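Local coordinates for protein response regulator receiver modulated diguanylate cyclase with PAS/PAC sensor (Desulfovibrio desulfuricans subsp. desulfuricans, PDB 3CG0) that probably acts as a response regulator of a bacterial signalling pathway, its phosphorylatable receiver domain, the part described here, controlling the attached diguanylate cyclase, at residues C[73-78]-C[101-106]; C[14-19]-C[109-114]. All blocks are in the same frame, centred on the assembly; numbering follows the deposited sequence.

Interaction 1 (C[73-78]-C[101-106]); sequences TAARLA and KRVNPF
Ala74 begins the contact: its CB points from helix 70-80 at Val103, in the turn after helix 94-101, and comes to 4.2 Å from Val103 CG2. Ala75 follows, and at this position the backbones approach most closely, its CA lying 5.0 Å from Val103 CA. Here the valine rests against the helix with its CB and one methyl: Val103 CG1 is 3.8 Å from Ala75 CB, while Val103 CB is 4.0 Å from Ala75 CA. The two valine methyls are thus divided between successive alanines, CG2 to Ala74 and CG1 to Ala75. Val103 chi1 is -30°, well short of a staggered rotamer, with CG1 beside the backbone N and turned to Ala75. One helical turn after Ala74, Ala78 turns its CB toward the same residue but meets its backbone, 4.3 Å from Val103 O. The three small side chains form a shallow face that lets a single branched residue sit close to the helix; no hydrogen bond joins the segments. A type I turn from Lys101 to Asn104, closed by Asn104 N to Lys101 O at 2.9 Å, presents the valine, and Asn104 then leaves helical geometry with positive phi (44°). Just before strand 107-110, Phe106 packs on helix 115-132 and meets Phe106 of the second subunit. Phe87 of strand 85-89 touches both Ala74 and Val103, and Ile85 touches Ala78, so the contact joins two neighbouring crossover connections of the parallel sheet against strand 85-89.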
ATOM      1  N   THR C  73       9.164 -22.220 -26.421  1.00 40.93           N
ATOM      2  CA  THR C  73       8.933 -22.914 -25.163  1.00 36.28           C
ATOM      3  C   THR C  73       8.574 -21.879 -24.090  1.00 28.65           C
ATOM      4  O   THR C  73       7.566 -22.017 -23.423  1.00 34.76           O
ATOM      5  CB  THR C  73      10.167 -23.743 -24.754  1.00 36.48           C
ATOM      6  OG1 THR C  73      10.479 -24.670 -25.805  1.00 41.90           O
ATOM      7  CG2 THR C  73       9.902 -24.499 -23.490  1.00 34.79           C
ATOM      8  N   ALA C  74       9.372 -20.826 -23.971  1.00 35.81           N
ATOM      9  CA  ALA C  74       9.062 -19.742 -23.021  1.00 36.28           C
ATOM     10  C   ALA C  74       7.740 -19.016 -23.334  1.00 37.46           C
ATOM     11  O   ALA C  74       6.949 -18.778 -22.434  1.00 43.06           O
ATOM     12  CB  ALA C  74      10.187 -18.772 -22.976  1.00 33.27           C
ATOM     13  N   ALA C  75       7.492 -18.692 -24.608  1.00 42.91           N
ATOM     14  CA  ALA C  75       6.203 -18.112 -25.040  1.00 36.22           C
ATOM     15  C   ALA C  75       5.014 -18.915 -24.553  1.00 41.59           C
ATOM     16  O   ALA C  75       4.044 -18.346 -24.053  1.00 46.39           O
ATOM     17  CB  ALA C  75       6.142 -17.957 -26.559  1.00 38.81           C
ATOM     18  N   ARG C  76       5.101 -20.239 -24.652  1.00 43.27           N
ATOM     19  CA  ARG C  76       4.009 -21.087 -24.200  1.00 47.39           C
ATOM     20  C   ARG C  76       3.891 -21.213 -22.691  1.00 47.32           C
ATOM     21  O   ARG C  76       2.782 -21.188 -22.156  1.00 53.79           O
ATOM     22  CB  ARG C  76       4.061 -22.455 -24.874  1.00 45.26           C
ATOM     23  CG  ARG C  76       3.285 -22.468 -26.182  1.00 61.03           C
ATOM     24  CD  ARG C  76       3.746 -23.578 -27.101  1.00 72.12           C
ATOM     25  NE  ARG C  76       3.130 -23.485 -28.425  1.00 82.72           N
ATOM     26  CZ  ARG C  76       3.614 -22.778 -29.448  1.00 83.15           C
ATOM     27  NH1 ARG C  76       4.736 -22.073 -29.325  1.00 80.46           N
ATOM     28  NH2 ARG C  76       2.965 -22.776 -30.607  1.00 83.67           N
ATOM     29  N   LEU C  77       5.019 -21.343 -22.006  1.00 48.53           N
ATOM     30  CA  LEU C  77       5.026 -21.370 -20.540  1.00 43.75           C
ATOM     31  C   LEU C  77       4.509 -20.053 -19.947  1.00 40.72           C
ATOM     32  O   LEU C  77       3.739 -20.066 -18.984  1.00 48.12           O
ATOM     33  CB  LEU C  77       6.435 -21.693 -20.013  1.00 41.44           C
ATOM     34  CG  LEU C  77       7.056 -23.053 -20.374  1.00 33.52           C
ATOM     35  CD1 LEU C  77       8.520 -23.096 -20.000  1.00 39.33           C
ATOM     36  CD2 LEU C  77       6.306 -24.211 -19.748  1.00 46.48           C
ATOM     37  N   ALA C  78       4.925 -18.929 -20.533  1.00 39.34           N
ATOM     38  CA  ALA C  78       4.529 -17.585 -20.066  1.00 47.01           C
ATOM     39  C   ALA C  78       3.065 -17.243 -20.274  1.00 51.17           C
ATOM     40  O   ALA C  78       2.483 -16.497 -19.485  1.00 59.25           O
ATOM     41  CB  ALA C  78       5.389 -16.519 -20.706  1.00 41.53           C
ATOM     42  N   LYS C 101      12.187 -10.891 -26.832  1.00 54.50           N
ATOM     43  CA  LYS C 101      11.500  -9.674 -26.385  1.00 51.98           C
ATOM     44  C   LYS C 101       9.974  -9.855 -26.315  1.00 52.97           C
ATOM     45  O   LYS C 101       9.345  -9.443 -25.344  1.00 51.58           O
ATOM     46  CB  LYS C 101      11.849  -8.498 -27.306  1.00 52.56           C
ATOM     47  CG  LYS C 101      11.457  -7.126 -26.755  1.00 63.98           C
ATOM     48  CD  LYS C 101      11.177  -6.098 -27.856  1.00 77.81           C
ATOM     49  CE  LYS C 101      12.427  -5.332 -28.296  1.00 86.53           C
ATOM     50  NZ  LYS C 101      13.203  -6.052 -29.349  1.00 93.23           N
ATOM     51  N   ARG C 102       9.404 -10.503 -27.331  1.00 51.97           N
ATOM     52  CA  ARG C 102       7.949 -10.672 -27.458  1.00 54.80           C
ATOM     53  C   ARG C 102       7.271 -11.575 -26.428  1.00 57.07           C
ATOM     54  O   ARG C 102       6.059 -11.464 -26.223  1.00 62.87           O
ATOM     55  CB  ARG C 102       7.574 -11.147 -28.868  1.00 56.15           C
ATOM     56  CG  ARG C 102       7.543 -10.042 -29.911  1.00 63.69           C
ATOM     57  CD  ARG C 102       8.707 -10.122 -30.882  1.00 73.32           C
ATOM     58  NE  ARG C 102       8.519 -11.177 -31.879  1.00 80.63           N
ATOM     59  CZ  ARG C 102       9.231 -11.298 -33.000  1.00 85.84           C
ATOM     60  NH1 ARG C 102      10.194 -10.427 -33.292  1.00 86.73           N
ATOM     61  NH2 ARG C 102       8.978 -12.296 -33.839  1.00 79.45           N
ATOM     62  N   VAL C 103       8.026 -12.465 -25.780  1.00 54.93           N
ATOM     63  CA  VAL C 103       7.457 -13.277 -24.691  1.00 48.84           C
ATOM     64  C   VAL C 103       7.493 -12.470 -23.383  1.00 48.55           C
ATOM     65  O   VAL C 103       6.902 -12.866 -22.376  1.00 51.07           O
ATOM     66  CB  VAL C 103       8.139 -14.692 -24.539  1.00 47.39           C
ATOM     67  CG1 VAL C 103       8.651 -15.209 -25.875  1.00 35.57           C
ATOM     68  CG2 VAL C 103       9.259 -14.692 -23.517  1.00 34.66           C
ATOM     69  N   ASN C 104       8.148 -11.313 -23.451  1.00 50.35           N
ATOM     70  CA  ASN C 104       8.460 -10.453 -22.304  1.00 49.03           C
ATOM     71  C   ASN C 104       8.977 -11.207 -21.080  1.00 51.42           C
ATOM     72  O   ASN C 104       8.233 -11.401 -20.110  1.00 56.54           O
ATOM     73  CB  ASN C 104       7.286  -9.531 -21.938  1.00 48.05           C
ATOM     74  CG  ASN C 104       7.680  -8.467 -20.908  1.00 61.61           C
ATOM     75  OD1 ASN C 104       8.767  -7.875 -20.981  1.00 57.08           O
ATOM     76  ND2 ASN C 104       6.805  -8.243 -19.930  1.00 61.04           N
ATOM     77  N   PRO C 105      10.253 -11.649 -21.123  1.00 50.16           N
ATOM     78  CA  PRO C 105      10.804 -12.316 -19.958  1.00 46.66           C
ATOM     79  C   PRO C 105      11.165 -11.283 -18.911  1.00 47.61           C
ATOM     80  O   PRO C 105      11.185 -10.087 -19.189  1.00 52.86           O
ATOM     81  CB  PRO C 105      12.085 -12.936 -20.494  1.00 42.43           C
ATOM     82  CG  PRO C 105      12.521 -11.972 -21.537  1.00 45.68           C
ATOM     83  CD  PRO C 105      11.251 -11.542 -22.204  1.00 44.17           C
ATOM     84  N   PHE C 106      11.471 -11.754 -17.718  1.00 45.92           N
ATOM     85  CA  PHE C 106      11.875 -10.885 -16.655  1.00 38.28           C
ATOM     86  C   PHE C 106      13.283 -10.329 -16.885  1.00 43.14           C
ATOM     87  O   PHE C 106      13.553  -9.149 -16.650  1.00 41.57           O
ATOM     88  CB  PHE C 106      11.832 -11.651 -15.348  1.00 40.58           C
ATOM     89  CG  PHE C 106      12.402 -10.889 -14.217  1.00 24.27           C
ATOM     90  CD1 PHE C 106      11.659  -9.880 -13.616  1.00 41.85           C
ATOM     91  CD2 PHE C 106      13.692 -11.151 -13.771  1.00 36.56           C
ATOM     92  CE1 PHE C 106      12.186  -9.161 -12.567  1.00 32.40           C
ATOM     93  CE2 PHE C 106      14.223 -10.445 -12.725  1.00 31.15           C
ATOM     94  CZ  PHE C 106      13.468  -9.446 -12.134  1.00 24.85           C
TER

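Interaction 2 (C[14-19]-C[109-114]); sequences IVEDGR and LAKPVA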
ATOM      1  N   ILE C  14      13.286 -26.118 -15.001  1.00 35.40           N
ATOM      2  CA  ILE C  14      14.452 -25.819 -15.842  1.00 38.78           C
ATOM      3  C   ILE C  14      14.275 -26.446 -17.228  1.00 40.18           C
ATOM      4  O   ILE C  14      13.906 -27.609 -17.348  1.00 43.89           O
ATOM      5  CB  ILE C  14      15.766 -26.341 -15.226  1.00 40.39           C
ATOM      6  CG1 ILE C  14      16.010 -25.742 -13.837  1.00 45.30           C
ATOM      7  CG2 ILE C  14      16.961 -26.038 -16.128  1.00 44.24           C
ATOM      8  CD1 ILE C  14      17.254 -26.307 -13.152  1.00 43.85           C
ATOM      9  N   VAL C  15      14.499 -25.650 -18.265  1.00 35.00           N
ATOM     10  CA  VAL C  15      14.476 -26.124 -19.638  1.00 38.46           C
ATOM     11  C   VAL C  15      15.856 -25.836 -20.217  1.00 45.16           C
ATOM     12  O   VAL C  15      16.199 -24.682 -20.466  1.00 48.19           O
ATOM     13  CB  VAL C  15      13.405 -25.414 -20.479  1.00 40.69           C
ATOM     14  CG1 VAL C  15      13.151 -26.183 -21.772  1.00 31.59           C
ATOM     15  CG2 VAL C  15      12.122 -25.282 -19.717  1.00 33.19           C
ATOM     16  N   GLU C  16      16.646 -26.889 -20.421  1.00 41.68           N
ATOM     17  CA  GLU C  16      18.061 -26.739 -20.720  1.00 46.43           C
ATOM     18  C   GLU C  16      18.563 -27.969 -21.457  1.00 50.64           C
ATOM     19  O   GLU C  16      18.368 -29.094 -20.983  1.00 57.23           O
ATOM     20  CB  GLU C  16      18.829 -26.560 -19.409  1.00 49.04           C
ATOM     21  CG  GLU C  16      20.336 -26.633 -19.525  1.00 58.43           C
ATOM     22  CD  GLU C  16      20.929 -25.389 -20.141  1.00 69.21           C
ATOM     23  OE1 GLU C  16      20.664 -24.281 -19.619  1.00 69.97           O
ATOM     24  OE2 GLU C  16      21.666 -25.523 -21.140  1.00 69.99           O
ATOM     25  N   ASP C  17      19.210 -27.753 -22.606  1.00 55.47           N
ATOM     26  CA  ASP C  17      19.705 -28.853 -23.450  0.50 53.72           C
ATOM     27  C   ASP C  17      21.018 -29.449 -22.919  1.00 55.34           C
ATOM     28  O   ASP C  17      21.167 -30.667 -22.866  1.00 58.29           O
ATOM     29  CB  ASP C  17      19.875 -28.390 -24.908  0.50 51.82           C
ATOM     30  CG  ASP C  17      19.238 -29.349 -25.920  0.50 48.98           C
ATOM     31  OD1 ASP C  17      19.239 -30.584 -25.697  0.50 30.42           O
ATOM     32  OD2 ASP C  17      18.738 -28.857 -26.953  0.50 48.60           O
ATOM     33  N   GLY C  18      21.959 -28.589 -22.531  1.00 54.94           N
ATOM     34  CA  GLY C  18      23.247 -29.026 -21.965  1.00 59.50           C
ATOM     35  C   GLY C  18      23.117 -29.648 -20.584  1.00 58.34           C
ATOM     36  O   GLY C  18      22.860 -28.947 -19.605  1.00 57.42           O
ATOM     37  N   ARG C  19      23.309 -30.970 -20.513  1.00 61.07           N
ATOM     38  CA  ARG C  19      23.082 -31.763 -19.286  1.00 57.09           C
ATOM     39  C   ARG C  19      23.951 -31.390 -18.085  1.00 51.23           C
ATOM     40  O   ARG C  19      23.527 -31.536 -16.943  1.00 52.60           O
ATOM     41  CB  ARG C  19      23.213 -33.263 -19.568  1.00 58.28           C
ATOM     42  CG  ARG C  19      21.929 -33.912 -20.009  1.00 62.28           C
ATOM     43  CD  ARG C  19      21.871 -35.349 -19.537  1.00 74.98           C
ATOM     44  NE  ARG C  19      20.670 -36.042 -20.001  1.00 84.16           N
ATOM     45  CZ  ARG C  19      20.586 -36.723 -21.142  1.00 87.65           C
ATOM     46  NH1 ARG C  19      21.635 -36.814 -21.956  1.00 84.68           N
ATOM     47  NH2 ARG C  19      19.444 -37.315 -21.467  1.00 87.76           N
ATOM     48  N   LEU C 109      19.960 -14.312 -17.988  1.00 46.62           N
ATOM     49  CA  LEU C 109      21.101 -14.738 -17.172  1.00 51.04           C
ATOM     50  C   LEU C 109      22.133 -15.453 -18.032  1.00 53.17           C
ATOM     51  O   LEU C 109      21.838 -16.497 -18.614  1.00 55.37           O
ATOM     52  CB  LEU C 109      20.635 -15.649 -16.027  1.00 48.88           C
ATOM     53  CG  LEU C 109      20.599 -15.096 -14.593  1.00 48.70           C
ATOM     54  CD1 LEU C 109      20.587 -13.578 -14.505  1.00 35.26           C
ATOM     55  CD2 LEU C 109      19.427 -15.678 -13.835  1.00 40.41           C
ATOM     56  N   ALA C 110      23.331 -14.878 -18.120  1.00 56.59           N
ATOM     57  CA  ALA C 110      24.403 -15.449 -18.927  1.00 60.73           C
ATOM     58  C   ALA C 110      25.163 -16.521 -18.160  1.00 65.06           C
ATOM     59  O   ALA C 110      25.585 -16.296 -17.027  1.00 70.94           O
ATOM     60  CB  ALA C 110      25.345 -14.357 -19.405  1.00 64.57           C
ATOM     61  N   LYS C 111      25.325 -17.690 -18.777  1.00 69.14           N
ATOM     62  CA  LYS C 111      26.057 -18.791 -18.150  1.00 74.83           C
ATOM     63  C   LYS C 111      27.576 -18.611 -18.314  1.00 79.09           C
ATOM     64  O   LYS C 111      28.025 -18.151 -19.370  1.00 80.54           O
ATOM     65  CB  LYS C 111      25.564 -20.161 -18.656  1.00 74.34           C
ATOM     66  CG  LYS C 111      25.634 -20.383 -20.166  1.00 74.54           C
ATOM     67  CD  LYS C 111      24.321 -20.956 -20.701  1.00 72.37           C
ATOM     68  CE  LYS C 111      24.165 -22.445 -20.452  1.00 72.08           C
ATOM     69  NZ  LYS C 111      24.395 -23.211 -21.697  1.00 73.37           N
ATOM     70  N   PRO C 112      28.373 -18.943 -17.269  1.00 81.69           N
ATOM     71  CA  PRO C 112      28.018 -19.471 -15.939  1.00 79.99           C
ATOM     72  C   PRO C 112      27.304 -18.446 -15.061  1.00 76.94           C
ATOM     73  O   PRO C 112      27.785 -17.321 -14.884  1.00 77.03           O
ATOM     74  CB  PRO C 112      29.376 -19.848 -15.324  1.00 80.77           C
ATOM     75  CG  PRO C 112      30.350 -19.833 -16.466  1.00 84.52           C
ATOM     76  CD  PRO C 112      29.833 -18.793 -17.402  1.00 83.14           C
ATOM     77  N   VAL C 113      26.149 -18.856 -14.544  1.00 71.39           N
ATOM     78  CA  VAL C 113      25.270 -17.995 -13.772  1.00 61.69           C
ATOM     79  C   VAL C 113      25.814 -17.868 -12.355  1.00 63.27           C
ATOM     80  O   VAL C 113      26.095 -18.878 -11.706  1.00 61.68           O
ATOM     81  CB  VAL C 113      23.819 -18.568 -13.748  1.00 62.06           C
ATOM     82  CG1 VAL C 113      22.885 -17.692 -12.920  1.00 54.98           C
ATOM     83  CG2 VAL C 113      23.276 -18.742 -15.171  1.00 47.83           C
ATOM     84  N   ALA C 114      25.983 -16.631 -11.891  1.00 58.11           N
ATOM     85  CA  ALA C 114      26.283 -16.377 -10.486  1.00 59.67           C
ATOM     86  C   ALA C 114      25.042 -16.660  -9.647  1.00 56.60           C
ATOM     87  O   ALA C 114      23.936 -16.246 -10.003  1.00 61.48           O
ATOM     88  CB  ALA C 114      26.753 -14.941 -10.290  1.00 60.21           C
TER
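At the C-terminal edge of the receiver domain's parallel sheet, Glu16 and Lys111 reach for each other from the loops that follow strands 11-15 and 107-110, beside the predicted phosphoacceptor Asp61. Their side chains come from opposite directions and make a long salt bridge, Lys111 NZ lying 3.6 Å from Glu16 OE2. The methylene next to the amine faces the carboxylate as a whole, since Lys111 CE is 4.0 Å from both Glu16 OE1 and Glu16 OE2. Glu16 sets out with CG anti to its backbone N (chi1 170°) and then bends at chi2 (75°), which folds the carboxylate back near its own loop. There OE2 also takes a weak bond from Gly18 N, at 3.4 Å with an N-H...O angle of 138°, so one oxygen is approached by both the loop and the lysine. Lys111 NZ has a second, weak and long ion pair with Asp61 OD2, while Glu16 OE1 lies close to that same oxygen; the lysine nitrogen is thereby placed near both carboxylates. Ile88 touches both side chains. A cis peptide links Lys111 to Pro112 and turns the chain just after the lysine. The acid after the first strand, the aspartate on the third and the lysine before a cis-proline after the fifth correspond to elements of the phosphorylation site characteristic of CheY-like receiver domains, consistent with the prediction for Asp61.

How the interactions relate
Both interactions are partly buried, yet they lie on opposite sides of the chain's centre, their centres about 16 Å apart. Interaction 1 is apolar packing of a turn on a helix, between two successive connections of the sheet. Interaction 2 is polar and reaches across the ends of two strands that are not neighbours, where charge is gathered at the predicted phosphorylation site. Along the chain the first is nested within the loop closed by the second. Helix 70-80 also joins them directly: Thr73 CG2 packs on Val15 CG1 at 4.0 Å. Strand 107-110 links the other halves, beginning just after 101-106 and leading into Lys111.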